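E3 ubiquitin-protein ligase HERC2 (Homo sapiens, PDB 4L1M) probably acts as an E3 ubiquitin ligase that attaches ubiquitin to target proteins, its RCC1-like beta-propeller domains being likely to serve as binding platforms. Local coordinates at residues A318-L326 with W335-H343. Residues are numbered along the deposited sequence; the frame is centred on the assembly and turned at random.
Sequences AGSTHCLAL and WGSNDQCQH
C323 lies on the indole of W335: its CB sits over one face, 3.6 Å from the centroid of the six-membered ring and 22° off the ring normal, a CH-pi contact, while SG meets the same ring obliquely as a sulfur-aromatic contact. A325 approaches that ring at its edge, near the ring plane, with CB 4.1 Å from W335 CZ3. One residue before C323, the H322 side chain turns to the loop after W335. With CG between the backbone N and the carbonyl carbon (chi1 81°), its imidazole presents a face to Q342, whose CG stands 3.6 Å from the ring centroid. The edge of the H322 ring also points toward the face of H343, an offset edge-to-face pair with planes at 85°.

Backbone bonds set this register. C323 N donates to W335 O at 3.1 Å in an antiparallel hydrogen-bonded pair, the return bond from W335 N being weak; farther on, S337 N reaches T321 O at 2.9 Å. Between them, G336 faces H322 at a CA-CA distance of 4.4 Å, where the chain turns its corner.

In the second shell, Q342 is bent at chi2 and its NE2 donates to D339 OD1 at 2.8 Å, while Q340 N donates to Q342 OE1, fixing the amide's rotation. H322 NE2 bonds to S375 OG, H343 ND1 to S334 OG and W335 NE1 to R290 O, tying the buried rings to neighbouring parts of the chain. Together these contacts join the second and third strands of a four-stranded antiparallel blade, and the loop leaving it, in the seven-bladed RCC1-type beta-propeller.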
ATOM      1  N   ALA A 318      -4.254  -4.114  -1.114  1.00 41.39           N
ATOM      2  CA  ALA A 318      -4.609  -4.789   0.123  1.00 41.14           C
ATOM      3  C   ALA A 318      -5.085  -3.764   1.111  1.00 39.43           C
ATOM      4  O   ALA A 318      -4.336  -2.901   1.475  1.00 37.61           O
ATOM      5  CB  ALA A 318      -3.401  -5.522   0.681  1.00 40.42           C
ATOM      6  N   GLY A 319      -6.350  -3.849   1.512  1.00 41.17           N
ATOM      7  CA  GLY A 319      -6.881  -3.062   2.614  1.00 40.60           C
ATOM      8  C   GLY A 319      -6.496  -3.768   3.893  1.00 41.04           C
ATOM      9  O   GLY A 319      -5.592  -4.586   3.882  1.00 43.71           O
ATOM     10  N   SER A 320      -7.167  -3.477   4.998  1.00 39.77           N
ATOM     11  CA  SER A 320      -6.850  -4.151   6.269  1.00 38.53           C
ATOM     12  C   SER A 320      -7.139  -5.646   6.189  1.00 39.06           C
ATOM     13  O   SER A 320      -6.242  -6.466   6.404  1.00 42.84           O
ATOM     14  CB  SER A 320      -7.644  -3.539   7.396  1.00 39.15           C
ATOM     15  OG  SER A 320      -7.277  -2.185   7.530  1.00 41.31           O
ATOM     16  N   THR A 321      -8.376  -5.997   5.851  1.00 38.49           N
ATOM     17  CA  THR A 321      -8.792  -7.385   5.779  1.00 38.53           C
ATOM     18  C   THR A 321      -9.505  -7.764   4.463  1.00 40.57           C
ATOM     19  O   THR A 321     -10.211  -8.763   4.420  1.00 40.72           O
ATOM     20  CB  THR A 321      -9.692  -7.731   6.971  1.00 39.70           C
ATOM     21  OG1 THR A 321     -10.853  -6.916   6.946  1.00 39.70           O
ATOM     22  CG2 THR A 321      -8.960  -7.502   8.283  1.00 39.41           C
ATOM     23  N   HIS A 322      -9.313  -6.970   3.403  1.00 40.58           N
ATOM     24  CA  HIS A 322      -9.855  -7.284   2.077  1.00 42.00           C
ATOM     25  C   HIS A 322      -8.904  -6.795   0.999  1.00 43.26           C
ATOM     26  O   HIS A 322      -8.032  -5.988   1.280  1.00 46.40           O
ATOM     27  CB  HIS A 322     -11.238  -6.687   1.880  1.00 42.68           C
ATOM     28  CG  HIS A 322     -11.242  -5.238   1.501  1.00 43.16           C
ATOM     29  ND1 HIS A 322     -11.026  -4.231   2.411  1.00 42.74           N
ATOM     30  CD2 HIS A 322     -11.497  -4.623   0.322  1.00 44.70           C
ATOM     31  CE1 HIS A 322     -11.122  -3.061   1.813  1.00 42.51           C
ATOM     32  NE2 HIS A 322     -11.415  -3.269   0.544  1.00 45.09           N
ATOM     33  N   CYS A 323      -9.046  -7.317  -0.214  1.00 42.22           N
ATOM     34  CA  CYS A 323      -8.140  -6.984  -1.309  1.00 41.63           C
ATOM     35  C   CYS A 323      -8.878  -6.819  -2.601  1.00 41.31           C
ATOM     36  O   CYS A 323      -9.951  -7.370  -2.769  1.00 41.67           O
ATOM     37  CB  CYS A 323      -7.139  -8.099  -1.547  1.00 42.94           C
ATOM     38  SG  CYS A 323      -6.021  -8.416  -0.201  1.00 42.57           S
ATOM     39  N   LEU A 324      -8.263  -6.058  -3.502  1.00 41.01           N
ATOM     40  CA  LEU A 324      -8.657  -5.971  -4.894  1.00 42.66           C
ATOM     41  C   LEU A 324      -7.480  -6.401  -5.761  1.00 42.05           C
ATOM     42  O   LEU A 324      -6.324  -6.198  -5.391  1.00 40.37           O
ATOM     43  CB  LEU A 324      -9.024  -4.550  -5.302  1.00 43.33           C
ATOM     44  CG  LEU A 324     -10.179  -3.803  -4.638  1.00 44.64           C
ATOM     45  CD1 LEU A 324     -10.660  -2.672  -5.536  1.00 44.98           C
ATOM     46  CD2 LEU A 324     -11.344  -4.715  -4.297  1.00 46.08           C
ATOM     47  N   ALA A 325      -7.797  -6.990  -6.909  1.00 43.02           N
ATOM     48  CA  ALA A 325      -6.811  -7.288  -7.934  1.00 44.55           C
ATOM     49  C   ALA A 325      -7.288  -6.834  -9.305  1.00 45.31           C
ATOM     50  O   ALA A 325      -8.432  -7.100  -9.696  1.00 48.06           O
ATOM     51  CB  ALA A 325      -6.524  -8.761  -7.955  1.00 46.58           C
ATOM     52  N   LEU A 326      -6.429  -6.116 -10.012  1.00 44.82           N
ATOM     53  CA  LEU A 326      -6.732  -5.652 -11.361  1.00 47.50           C
ATOM     54  C   LEU A 326      -5.996  -6.537 -12.374  1.00 48.73           C
ATOM     55  O   LEU A 326      -4.805  -6.818 -12.204  1.00 48.66           O
ATOM     56  CB  LEU A 326      -6.282  -4.203 -11.501  1.00 47.58           C
ATOM     57  CG  LEU A 326      -6.467  -3.536 -12.866  1.00 49.25           C
ATOM     58  CD1 LEU A 326      -7.936  -3.429 -13.217  1.00 50.05           C
ATOM     59  CD2 LEU A 326      -5.825  -2.155 -12.816  1.00 49.35           C
ATOM     60  N   TRP A 335     -11.736 -10.192  -2.726  1.00 45.75           N
ATOM     61  CA  TRP A 335     -11.981 -11.260  -1.744  1.00 47.98           C
ATOM     62  C   TRP A 335     -11.704 -10.742  -0.347  1.00 45.65           C
ATOM     63  O   TRP A 335     -11.086  -9.688  -0.177  1.00 43.08           O
ATOM     64  CB  TRP A 335     -11.087 -12.487  -2.016  1.00 47.91           C
ATOM     65  CG  TRP A 335      -9.648 -12.230  -1.756  1.00 44.99           C
ATOM     66  CD1 TRP A 335      -8.999 -12.432  -0.605  1.00 45.02           C
ATOM     67  CD2 TRP A 335      -8.689 -11.721  -2.680  1.00 43.96           C
ATOM     68  NE1 TRP A 335      -7.676 -12.098  -0.735  1.00 44.03           N
ATOM     69  CE2 TRP A 335      -7.464 -11.658  -2.012  1.00 42.71           C
ATOM     70  CE3 TRP A 335      -8.741 -11.338  -4.021  1.00 44.80           C
ATOM     71  CZ2 TRP A 335      -6.298 -11.209  -2.624  1.00 41.37           C
ATOM     72  CZ3 TRP A 335      -7.574 -10.890  -4.629  1.00 44.07           C
ATOM     73  CH2 TRP A 335      -6.372 -10.820  -3.920  1.00 41.64           C
ATOM     74  N   GLY A 336     -12.140 -11.513   0.643  1.00 46.70           N
ATOM     75  CA  GLY A 336     -11.822 -11.224   2.031  1.00 45.36           C
ATOM     76  C   GLY A 336     -13.018 -10.796   2.844  1.00 46.99           C
ATOM     77  O   GLY A 336     -14.146 -11.237   2.608  1.00 48.07           O
ATOM     78  N   SER A 337     -12.760  -9.950   3.836  1.00 46.74           N
ATOM     79  CA  SER A 337     -13.774  -9.604   4.818  1.00 48.57           C
ATOM     80  C   SER A 337     -14.852  -8.751   4.174  1.00 49.22           C
ATOM     81  O   SER A 337     -14.572  -7.959   3.272  1.00 46.89           O
ATOM     82  CB  SER A 337     -13.131  -8.877   6.006  1.00 48.48           C
ATOM     83  OG  SER A 337     -14.107  -8.259   6.829  1.00 51.09           O
ATOM     84  N   ASN A 338     -16.088  -8.926   4.643  1.00 51.96           N
ATOM     85  CA  ASN A 338     -17.214  -8.125   4.174  1.00 52.52           C
ATOM     86  C   ASN A 338     -18.081  -7.622   5.335  1.00 54.70           C
ATOM     87  O   ASN A 338     -19.298  -7.446   5.185  1.00 57.33           O
ATOM     88  CB  ASN A 338     -18.049  -8.933   3.180  1.00 52.44           C
ATOM     89  CG  ASN A 338     -18.966  -8.062   2.333  1.00 52.83           C
ATOM     90  OD1 ASN A 338     -18.647  -6.919   2.032  1.00 50.87           O
ATOM     91  ND2 ASN A 338     -20.117  -8.612   1.941  1.00 54.48           N
ATOM     92  N   ASP A 339     -17.444  -7.345   6.472  1.00 55.03           N
ATOM     93  CA  ASP A 339     -18.154  -6.812   7.659  1.00 59.12           C
ATOM     94  C   ASP A 339     -18.760  -5.423   7.449  1.00 59.13           C
ATOM     95  O   ASP A 339     -19.725  -5.078   8.105  1.00 59.86           O
ATOM     96  CB  ASP A 339     -17.245  -6.796   8.899  1.00 60.94           C
ATOM     97  CG  ASP A 339     -15.869  -6.145   8.649  1.00 61.02           C
ATOM     98  OD1 ASP A 339     -15.632  -5.502   7.609  1.00 65.19           O
ATOM     99  OD2 ASP A 339     -15.002  -6.288   9.525  1.00 67.06           O
ATOM    100  N   GLN A 340     -18.179  -4.650   6.524  1.00 61.66           N
ATOM    101  CA  GLN A 340     -18.613  -3.283   6.185  1.00 65.40           C
ATOM    102  C   GLN A 340     -18.911  -3.106   4.692  1.00 65.72           C
ATOM    103  O   GLN A 340     -18.653  -2.038   4.129  1.00 65.70           O
ATOM    104  CB  GLN A 340     -17.511  -2.293   6.546  1.00 66.63           C
ATOM    105  CG  GLN A 340     -16.994  -2.400   7.971  1.00 69.58           C
ATOM    106  CD  GLN A 340     -17.930  -1.772   8.977  1.00 72.98           C
ATOM    107  OE1 GLN A 340     -19.039  -1.345   8.646  1.00 73.86           O
ATOM    108  NE2 GLN A 340     -17.482  -1.707  10.220  1.00 76.48           N
ATOM    109  N   CYS A 341     -19.426  -4.150   4.048  1.00 65.03           N
ATOM    110  CA  CYS A 341     -19.787  -4.078   2.640  1.00 65.24           C
ATOM    111  C   CYS A 341     -18.642  -3.693   1.706  1.00 63.28           C
ATOM    112  O   CYS A 341     -18.869  -3.016   0.703  1.00 64.93           O
ATOM    113  CB  CYS A 341     -20.943  -3.105   2.466  1.00 67.00           C
ATOM    114  SG  CYS A 341     -22.383  -3.614   3.426  1.00 68.22           S
ATOM    115  N   GLN A 342     -17.424  -4.156   2.011  1.00 59.82           N
ATOM    116  CA  GLN A 342     -16.266  -3.935   1.130  1.00 57.85           C
ATOM    117  C   GLN A 342     -16.463  -4.581  -0.228  1.00 57.22           C
ATOM    118  O   GLN A 342     -15.712  -4.288  -1.171  1.00 60.13           O
ATOM    119  CB  GLN A 342     -14.978  -4.533   1.716  1.00 55.81           C
ATOM    120  CG  GLN A 342     -14.485  -3.920   3.011  1.00 55.01           C
ATOM    121  CD  GLN A 342     -15.121  -4.559   4.214  1.00 55.41           C
ATOM    122  OE1 GLN A 342     -16.330  -4.738   4.241  1.00 57.41           O
ATOM    123  NE2 GLN A 342     -14.316  -4.926   5.202  1.00 52.08           N
ATOM    124  N   HIS A 343     -17.420  -5.505  -0.302  1.00 55.86           N
ATOM    125  CA  HIS A 343     -17.747  -6.217  -1.529  1.00 56.75           C
ATOM    126  C   HIS A 343     -19.215  -6.054  -1.825  1.00 59.23           C
ATOM    127  O   HIS A 343     -20.051  -6.653  -1.156  1.00 63.79           O
ATOM    128  CB  HIS A 343     -17.416  -7.693  -1.362  1.00 55.16           C
ATOM    129  CG  HIS A 343     -16.043  -7.921  -0.845  1.00 51.49           C
ATOM    130  ND1 HIS A 343     -14.947  -8.011  -1.672  1.00 50.06           N
ATOM    131  CD2 HIS A 343     -15.578  -8.030   0.415  1.00 50.33           C
ATOM    132  CE1 HIS A 343     -13.862  -8.194  -0.943  1.00 48.49           C
ATOM    133  NE2 HIS A 343     -14.219  -8.208   0.329  1.00 49.72           N
TER